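Glycoprotein (Chandipura virus, PDB 5MDM) probably attaches the virus to host receptors and, as a class III fusion glycoprotein, drives fusion of the viral and endosomal membranes when the pH falls. Local coordinates at residues Leu2-Pro7 and His389-Gly394; Trp64-Asp69 and Lys76-Ser81. All coordinates share one frame; numbering follows the deposited sequence.

Interaction 1: residues Leu2-Pro7 and His389-Gly394; sequences LSIAFP and HLIGMG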
ATOM      1  N   LEU A   2      -2.606 -19.892   0.536  1.00 86.11           N
ATOM      2  CA  LEU A   2      -1.250 -20.115   0.062  1.00 80.98           C
ATOM      3  C   LEU A   2      -1.237 -21.199  -1.005  1.00 89.16           C
ATOM      4  O   LEU A   2      -1.700 -22.319  -0.775  1.00 96.59           O
ATOM      5  CB  LEU A   2      -0.353 -20.543   1.216  1.00 82.53           C
ATOM      6  CG  LEU A   2      -0.238 -19.553   2.366  1.00 83.13           C
ATOM      7  CD1 LEU A   2       0.730 -20.084   3.396  1.00 93.46           C
ATOM      8  CD2 LEU A   2       0.212 -18.204   1.855  1.00 83.13           C
ATOM      9  N   SER A   3      -0.700 -20.869  -2.173  1.00 82.19           N
ATOM     10  CA  SER A   3      -0.622 -21.838  -3.253  1.00 77.34           C
ATOM     11  C   SER A   3       0.818 -22.106  -3.647  1.00 81.56           C
ATOM     12  O   SER A   3       1.703 -21.295  -3.398  1.00 78.52           O
ATOM     13  CB  SER A   3      -1.423 -21.359  -4.458  1.00 69.54           C
ATOM     14  OG  SER A   3      -1.496 -19.946  -4.460  1.00 72.23           O
ATOM     15  N   ILE A   4       1.050 -23.268  -4.239  1.00 85.43           N
ATOM     16  CA  ILE A   4       2.353 -23.615  -4.772  1.00 75.47           C
ATOM     17  C   ILE A   4       2.126 -24.376  -6.056  1.00 75.97           C
ATOM     18  O   ILE A   4       1.026 -24.879  -6.304  1.00 65.34           O
ATOM     19  CB  ILE A   4       3.138 -24.537  -3.821  1.00 80.75           C
ATOM     20  CG1 ILE A   4       2.323 -25.793  -3.508  1.00 77.15           C
ATOM     21  CG2 ILE A   4       3.528 -23.807  -2.544  1.00 82.65           C
ATOM     22  CD1 ILE A   4       3.094 -26.833  -2.742  1.00 83.13           C
ATOM     23  N   ALA A   5       3.162 -24.446  -6.882  1.00 73.78           N
ATOM     24  CA  ALA A   5       3.149 -25.343  -8.024  1.00 73.93           C
ATOM     25  C   ALA A   5       3.997 -26.531  -7.614  1.00 79.43           C
ATOM     26  O   ALA A   5       5.141 -26.366  -7.192  1.00 84.95           O
ATOM     27  CB  ALA A   5       3.713 -24.667  -9.256  1.00 68.95           C
ATOM     28  N   PHE A   6       3.425 -27.723  -7.721  1.00 75.81           N
ATOM     29  CA  PHE A   6       4.048 -28.909  -7.159  1.00 77.90           C
ATOM     30  C   PHE A   6       3.809 -30.105  -8.075  1.00 83.43           C
ATOM     31  O   PHE A   6       2.780 -30.171  -8.740  1.00 94.29           O
ATOM     32  CB  PHE A   6       3.448 -29.167  -5.778  1.00 82.61           C
ATOM     33  CG  PHE A   6       4.257 -30.091  -4.926  1.00 86.24           C
ATOM     34  CD1 PHE A   6       3.897 -31.419  -4.783  1.00 93.16           C
ATOM     35  CD2 PHE A   6       5.384 -29.630  -4.267  1.00 82.72           C
ATOM     36  CE1 PHE A   6       4.646 -32.269  -3.998  1.00104.40           C
ATOM     37  CE2 PHE A   6       6.136 -30.471  -3.484  1.00 92.74           C
ATOM     38  CZ  PHE A   6       5.769 -31.795  -3.348  1.00106.66           C
ATOM     39  N   PRO A   7       4.761 -31.049  -8.130  1.00 81.28           N
ATOM     40  CA  PRO A   7       4.524 -32.253  -8.935  1.00 92.37           C
ATOM     41  C   PRO A   7       3.244 -32.972  -8.502  1.00 97.87           C
ATOM     42  O   PRO A   7       2.997 -33.127  -7.305  1.00 91.97           O
ATOM     43  CB  PRO A   7       5.763 -33.119  -8.658  1.00 88.08           C
ATOM     44  CG  PRO A   7       6.393 -32.531  -7.433  1.00 83.22           C
ATOM     45  CD  PRO A   7       6.090 -31.067  -7.502  1.00 80.96           C
ATOM     46  N   HIS A 389       9.527 -18.705  -0.993  1.00 77.92           N
ATOM     47  CA  HIS A 389       9.457 -18.114  -2.324  1.00 73.07           C
ATOM     48  C   HIS A 389       8.667 -18.967  -3.303  1.00 87.74           C
ATOM     49  O   HIS A 389       8.216 -18.466  -4.331  1.00 89.39           O
ATOM     50  CB  HIS A 389      10.853 -17.835  -2.870  1.00 72.36           C
ATOM     51  CG  HIS A 389      11.594 -19.060  -3.303  1.00 79.10           C
ATOM     52  ND1 HIS A 389      11.633 -19.479  -4.616  1.00 81.56           N
ATOM     53  CD2 HIS A 389      12.337 -19.949  -2.602  1.00 79.48           C
ATOM     54  CE1 HIS A 389      12.364 -20.575  -4.704  1.00 89.63           C
ATOM     55  NE2 HIS A 389      12.801 -20.883  -3.496  1.00 87.26           N
ATOM     56  N   LEU A 390       8.499 -20.246  -2.983  1.00 74.21           N
ATOM     57  CA  LEU A 390       7.729 -21.151  -3.825  1.00 74.58           C
ATOM     58  C   LEU A 390       6.240 -20.955  -3.602  1.00 84.51           C
ATOM     59  O   LEU A 390       5.410 -21.456  -4.363  1.00 85.99           O
ATOM     60  CB  LEU A 390       8.102 -22.603  -3.537  1.00 75.98           C
ATOM     61  CG  LEU A 390       9.465 -23.047  -4.054  1.00 75.84           C
ATOM     62  CD1 LEU A 390       9.596 -24.548  -3.927  1.00 99.50           C
ATOM     63  CD2 LEU A 390       9.670 -22.602  -5.494  1.00 74.67           C
ATOM     64  N   ILE A 391       5.916 -20.214  -2.552  1.00 75.35           N
ATOM     65  CA  ILE A 391       4.535 -19.982  -2.162  1.00 76.70           C
ATOM     66  C   ILE A 391       4.032 -18.645  -2.683  1.00 75.10           C
ATOM     67  O   ILE A 391       4.737 -17.637  -2.626  1.00 83.51           O
ATOM     68  CB  ILE A 391       4.402 -19.999  -0.637  1.00 77.62           C
ATOM     69  CG1 ILE A 391       5.001 -21.289  -0.087  1.00 78.87           C
ATOM     70  CG2 ILE A 391       2.953 -19.826  -0.218  1.00 78.81           C
ATOM     71  CD1 ILE A 391       4.882 -21.421   1.397  1.00 80.71           C
ATOM     72  N   GLY A 392       2.807 -18.644  -3.192  1.00 75.45           N
ATOM     73  CA  GLY A 392       2.169 -17.427  -3.643  1.00 79.98           C
ATOM     74  C   GLY A 392       0.852 -17.192  -2.932  1.00 80.30           C
ATOM     75  O   GLY A 392       0.237 -18.123  -2.402  1.00 77.69           O
ATOM     76  N   MET A 393       0.415 -15.938  -2.931  1.00 81.42           N
ATOM     77  CA  MET A 393      -0.819 -15.549  -2.264  1.00 93.34           C
ATOM     78  C   MET A 393      -1.438 -14.316  -2.920  1.00 86.97           C
ATOM     79  O   MET A 393      -0.729 -13.427  -3.392  1.00 82.46           O
ATOM     80  CB  MET A 393      -0.526 -15.269  -0.793  1.00100.02           C
ATOM     81  CG  MET A 393       0.846 -14.644  -0.589  1.00107.79           C
ATOM     82  SD  MET A 393       1.304 -14.506   1.138  1.00109.10           S
ATOM     83  CE  MET A 393      -0.050 -13.499   1.722  1.00 93.57           C
ATOM     84  N   GLY A 394      -2.764 -14.269  -2.954  1.00 86.69           N
ATOM     85  CA  GLY A 394      -3.471 -13.086  -3.406  1.00 85.00           C
ATOM     86  C   GLY A 394      -3.404 -12.815  -4.896  1.00 81.05           C
ATOM     87  O   GLY A 394      -3.830 -11.753  -5.350  1.00 81.12           O
TER
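S3 and G392 form one antiparallel hydrogen-bonded pair, and through it the N-terminal strand 2-7 takes the short strand 392-393, from near the C-terminal end of the chain, onto its edge. It exemplifies contact across some 380 residues of sequence through one such pair and the surrounding side chains. S3 N donates to G392 O at 2.9 Å, in the plane of the carbonyl and almost straight (174° at the hydrogen). The return bond, G392 N to S3 O, has the same length. G392 O is gripped a second time by the hydroxyl of its partner: S3 OG approaches to 3.2 Å from above the carbonyl plane, well off the direction taken by the amide. Two donors thus hold this one acceptor, while S3 O also receives a CA-H...O contact from I391.

L2, I4, I391 and M393 pack on the face opposite the S3 hydroxyl. The CG2 branch of I391 lies 3.7 Å from L2 CB, and its CG1 branch 3.8 Å from I4 CG2, so I391 sits between the two residues that flank S3. L2 and M393 run side by side, with L2 CD2 3.9 Å from M393 SD; a chi1 of 35° sets M393 CG between backbone N and carbonyl carbon, with the chain extended to SD (chi2 -172°).

On its other edge, strand 2-7 is hydrogen-bonded through L2, I4 and F6 to strand 325-338, so it runs between that long strand and 392-393. H389 and L390 reach helix 302-306, while M393 packs on W388 of the second subunit, in a region assigned to trimerization by similarity.

Interaction 2: residues Trp64-Asp69 and Lys76-Ser81; sequences WVTTCD and KYITHS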
ATOM      1  N   TRP A  64     -37.467  32.792 -11.016  1.00139.62           N
ATOM      2  CA  TRP A  64     -37.463  33.907 -10.083  1.00152.35           C
ATOM      3  C   TRP A  64     -38.471  34.939 -10.574  1.00156.16           C
ATOM      4  O   TRP A  64     -38.309  35.518 -11.648  1.00156.43           O
ATOM      5  CB  TRP A  64     -36.068  34.524  -9.962  1.00163.92           C
ATOM      6  CG  TRP A  64     -35.042  33.617  -9.331  1.00170.16           C
ATOM      7  CD1 TRP A  64     -34.957  32.261  -9.452  1.00170.48           C
ATOM      8  CD2 TRP A  64     -33.965  34.010  -8.472  1.00173.03           C
ATOM      9  NE1 TRP A  64     -33.891  31.787  -8.729  1.00172.32           N
ATOM     10  CE2 TRP A  64     -33.265  32.841  -8.117  1.00173.32           C
ATOM     11  CE3 TRP A  64     -33.523  35.238  -7.969  1.00177.63           C
ATOM     12  CZ2 TRP A  64     -32.150  32.862  -7.284  1.00177.48           C
ATOM     13  CZ3 TRP A  64     -32.415  35.257  -7.143  1.00180.00           C
ATOM     14  CH2 TRP A  64     -31.741  34.077  -6.811  1.00179.19           C
ATOM     15  N   VAL A  65     -39.518  35.151  -9.783  1.00156.90           N
ATOM     16  CA  VAL A  65     -40.652  35.963 -10.204  1.00154.87           C
ATOM     17  C   VAL A  65     -40.763  37.283  -9.444  1.00156.16           C
ATOM     18  O   VAL A  65     -40.912  37.301  -8.220  1.00152.67           O
ATOM     19  CB  VAL A  65     -41.974  35.186 -10.046  1.00151.98           C
ATOM     20  CG1 VAL A  65     -43.155  36.071 -10.401  1.00153.58           C
ATOM     21  CG2 VAL A  65     -41.957  33.935 -10.910  1.00149.96           C
ATOM     22  N   THR A  66     -40.683  38.381 -10.190  1.00160.53           N
ATOM     23  CA  THR A  66     -40.959  39.710  -9.662  1.00160.76           C
ATOM     24  C   THR A  66     -42.386  40.092 -10.020  1.00155.43           C
ATOM     25  O   THR A  66     -42.725  40.226 -11.198  1.00150.91           O
ATOM     26  CB  THR A  66     -40.004  40.764 -10.247  1.00166.43           C
ATOM     27  OG1 THR A  66     -38.660  40.467  -9.851  1.00175.28           O
ATOM     28  CG2 THR A  66     -40.374  42.149  -9.750  1.00166.90           C
ATOM     29  N   THR A  67     -43.223  40.259  -9.001  1.00160.42           N
ATOM     30  CA  THR A  67     -44.638  40.536  -9.214  1.00163.05           C
ATOM     31  C   THR A  67     -45.002  41.965  -8.834  1.00169.06           C
ATOM     32  O   THR A  67     -44.698  42.421  -7.730  1.00171.92           O
ATOM     33  CB  THR A  67     -45.532  39.560  -8.419  1.00155.25           C
ATOM     34  OG1 THR A  67     -45.164  38.208  -8.725  1.00148.79           O
ATOM     35  CG2 THR A  67     -46.996  39.776  -8.767  1.00147.13           C
ATOM     36  N   CYS A  68     -45.654  42.665  -9.757  1.00173.67           N
ATOM     37  CA  CYS A  68     -46.110  44.030  -9.521  1.00177.87           C
ATOM     38  C   CYS A  68     -47.620  44.070  -9.326  1.00177.93           C
ATOM     39  O   CYS A  68     -48.380  43.675 -10.210  1.00173.37           O
ATOM     40  CB  CYS A  68     -45.710  44.937 -10.688  1.00177.46           C
ATOM     41  SG  CYS A  68     -46.236  46.662 -10.521  1.00360.83           S
ATOM     42  N   ASP A  69     -48.054  44.545  -8.164  1.00186.34           N
ATOM     43  CA  ASP A  69     -49.479  44.662  -7.880  1.00197.97           C
ATOM     44  C   ASP A  69     -49.939  46.117  -7.919  1.00205.96           C
ATOM     45  O   ASP A  69     -49.551  46.928  -7.078  1.00205.96           O
ATOM     46  CB  ASP A  69     -49.817  44.036  -6.526  1.00201.54           C
ATOM     47  CG  ASP A  69     -51.296  44.125  -6.198  1.00205.89           C
ATOM     48  OD1 ASP A  69     -51.697  45.087  -5.508  1.00209.83           O
ATOM     49  OD2 ASP A  69     -52.058  43.237  -6.633  1.00204.09           O
ATOM     50  N   LYS A  76     -46.953  51.192  -4.952  1.00237.57           N
ATOM     51  CA  LYS A  76     -46.608  50.092  -5.844  1.00227.50           C
ATOM     52  C   LYS A  76     -46.147  48.892  -5.026  1.00218.93           C
ATOM     53  O   LYS A  76     -45.032  48.881  -4.507  1.00218.56           O
ATOM     54  CB  LYS A  76     -45.502  50.511  -6.814  1.00222.00           C
ATOM     55  CG  LYS A  76     -45.896  51.630  -7.762  1.00217.37           C
ATOM     56  CD  LYS A  76     -44.714  52.070  -8.609  1.00209.80           C
ATOM     57  CE  LYS A  76     -44.099  50.894  -9.347  1.00199.01           C
ATOM     58  NZ  LYS A  76     -42.928  51.304 -10.168  1.00194.12           N
ATOM     59  N   TYR A  77     -47.008  47.888  -4.909  1.00211.55           N
ATOM     60  CA  TYR A  77     -46.684  46.703  -4.123  1.00208.69           C
ATOM     61  C   TYR A  77     -45.951  45.660  -4.963  1.00205.16           C
ATOM     62  O   TYR A  77     -46.553  44.984  -5.797  1.00206.64           O
ATOM     63  CB  TYR A  77     -47.945  46.103  -3.495  1.00210.45           C
ATOM     64  CG  TYR A  77     -47.667  45.002  -2.495  1.00214.48           C
ATOM     65  CD1 TYR A  77     -46.804  45.212  -1.424  1.00214.53           C
ATOM     66  CD2 TYR A  77     -48.274  43.758  -2.611  1.00215.14           C
ATOM     67  CE1 TYR A  77     -46.547  44.212  -0.505  1.00213.32           C
ATOM     68  CE2 TYR A  77     -48.025  42.751  -1.695  1.00214.66           C
ATOM     69  CZ  TYR A  77     -47.159  42.984  -0.645  1.00214.19           C
ATOM     70  OH  TYR A  77     -46.907  41.986   0.269  1.00213.12           O
ATOM     71  N   ILE A  78     -44.646  45.543  -4.738  1.00198.96           N
ATOM     72  CA  ILE A  78     -43.823  44.579  -5.457  1.00189.43           C
ATOM     73  C   ILE A  78     -43.438  43.419  -4.549  1.00187.29           C
ATOM     74  O   ILE A  78     -42.918  43.628  -3.453  1.00191.86           O
ATOM     75  CB  ILE A  78     -42.529  45.224  -5.991  1.00181.68           C
ATOM     76  CG1 ILE A  78     -42.841  46.516  -6.749  1.00180.65           C
ATOM     77  CG2 ILE A  78     -41.766  44.245  -6.874  1.00175.99           C
ATOM     78  CD1 ILE A  78     -43.634  46.306  -8.010  1.00175.96           C
ATOM     79  N   THR A  79     -43.696  42.199  -5.005  1.00178.97           N
ATOM     80  CA  THR A  79     -43.279  41.017  -4.262  1.00172.86           C
ATOM     81  C   THR A  79     -42.267  40.213  -5.063  1.00170.42           C
ATOM     82  O   THR A  79     -42.208  40.314  -6.288  1.00172.23           O
ATOM     83  CB  THR A  79     -44.471  40.113  -3.891  1.00165.40           C
ATOM     84  OG1 THR A  79     -45.196  39.758  -5.074  1.00159.31           O
ATOM     85  CG2 THR A  79     -45.403  40.829  -2.928  1.00163.57           C
ATOM     86  N   HIS A  80     -41.466  39.421  -4.363  1.00166.00           N
ATOM     87  CA  HIS A  80     -40.465  38.583  -5.006  1.00164.48           C
ATOM     88  C   HIS A  80     -40.609  37.136  -4.553  1.00163.15           C
ATOM     89  O   HIS A  80     -40.550  36.846  -3.359  1.00163.48           O
ATOM     90  CB  HIS A  80     -39.061  39.100  -4.691  1.00163.55           C
ATOM     91  CG  HIS A  80     -38.696  40.351  -5.427  1.00158.21           C
ATOM     92  ND1 HIS A  80     -37.822  41.286  -4.917  1.00160.25           N
ATOM     93  CD2 HIS A  80     -39.079  40.817  -6.640  1.00149.22           C
ATOM     94  CE1 HIS A  80     -37.686  42.276  -5.781  1.00154.60           C
ATOM     95  NE2 HIS A  80     -38.436  42.015  -6.836  1.00146.56           N
ATOM     96  N   SER A  81     -40.803  36.231  -5.508  1.00160.69           N
ATOM     97  CA  SER A  81     -40.946  34.814  -5.189  1.00158.30           C
ATOM     98  C   SER A  81     -40.001  33.959  -6.025  1.00160.82           C
ATOM     99  O   SER A  81     -39.422  34.434  -6.999  1.00166.42           O
ATOM    100  CB  SER A  81     -42.389  34.358  -5.410  1.00154.50           C
ATOM    101  OG  SER A  81     -42.745  34.440  -6.779  1.00151.25           O
TER
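V65, T67 and D69 pair with S81, T79 and Y77 along an antiparallel hairpin, a worked example of how two strands satisfy each other's backbone polar groups. Both amides and both carbonyls are used in the first two pairs: V65 N to S81 O, S81 N to V65 O, T67 N to T79 O and T79 N to T67 O, all 2.9 Å. D69-Y77 is less even: D69 N reaches Y77 O at 2.8 Å, but the return bond from Y77 N to D69 O is weak at 3.5 Å, so the pairing slackens toward the turn. V65 O and T67 O each receive an additional CA-H...O contact, from H80 and I78.

The alternate residues W64, T66 and C68 turn their backbone groups to strand 120-131, bonding to F124, S122 and T120.

One face carries T66, H80, C68 and I78. T66 and H80 lie side by side, with the imidazole CD2 of H80 3.3 Å from T66 OG1; that hydroxyl is hydrogen-bonded to P110 O. H80 also stacks on F109. I78 CD1 meets C68 SG at 3.6 Å, brought there by a chi2 of -66°, and the sulfur is held in a disulfide to C114. On the face of V65, T67 and D69, T79 OG1 and S81 OG stand beside the CB atoms of T67 and V65, each 3.4 Å away. D69 OD2, hydrogen-bonded close to the segment ends, makes a long, weak ion pair with R71 NE.

This is an antiparallel beta hairpin, 56-69 with 77-85, within a larger antiparallel sheet of the rhabdovirus fusion domain, the elongated beta-rich domain that carries the fusion loops of class III fusion proteins.

Interactions 1 and 2 lie on opposite sides of the chain's centre, with their own centres 78 Å apart and their nearest atoms about 53 Å apart. They share no sheet: 2-7 and 389-394 belong to the sheet built on strand 325-338, whereas 64-69 and 76-81 belong to the one built on strand 56-69. Along the sequence the hairpin is nested inside the long loop that interaction 1 closes, so the fusion domain is an excursion from a body in which the N-terminal strand meets a segment near the C-terminal end. Class III fusion proteins relocate the fusion domain relative to the rest during their transition, and the wide separation of these contacts is compatible with that.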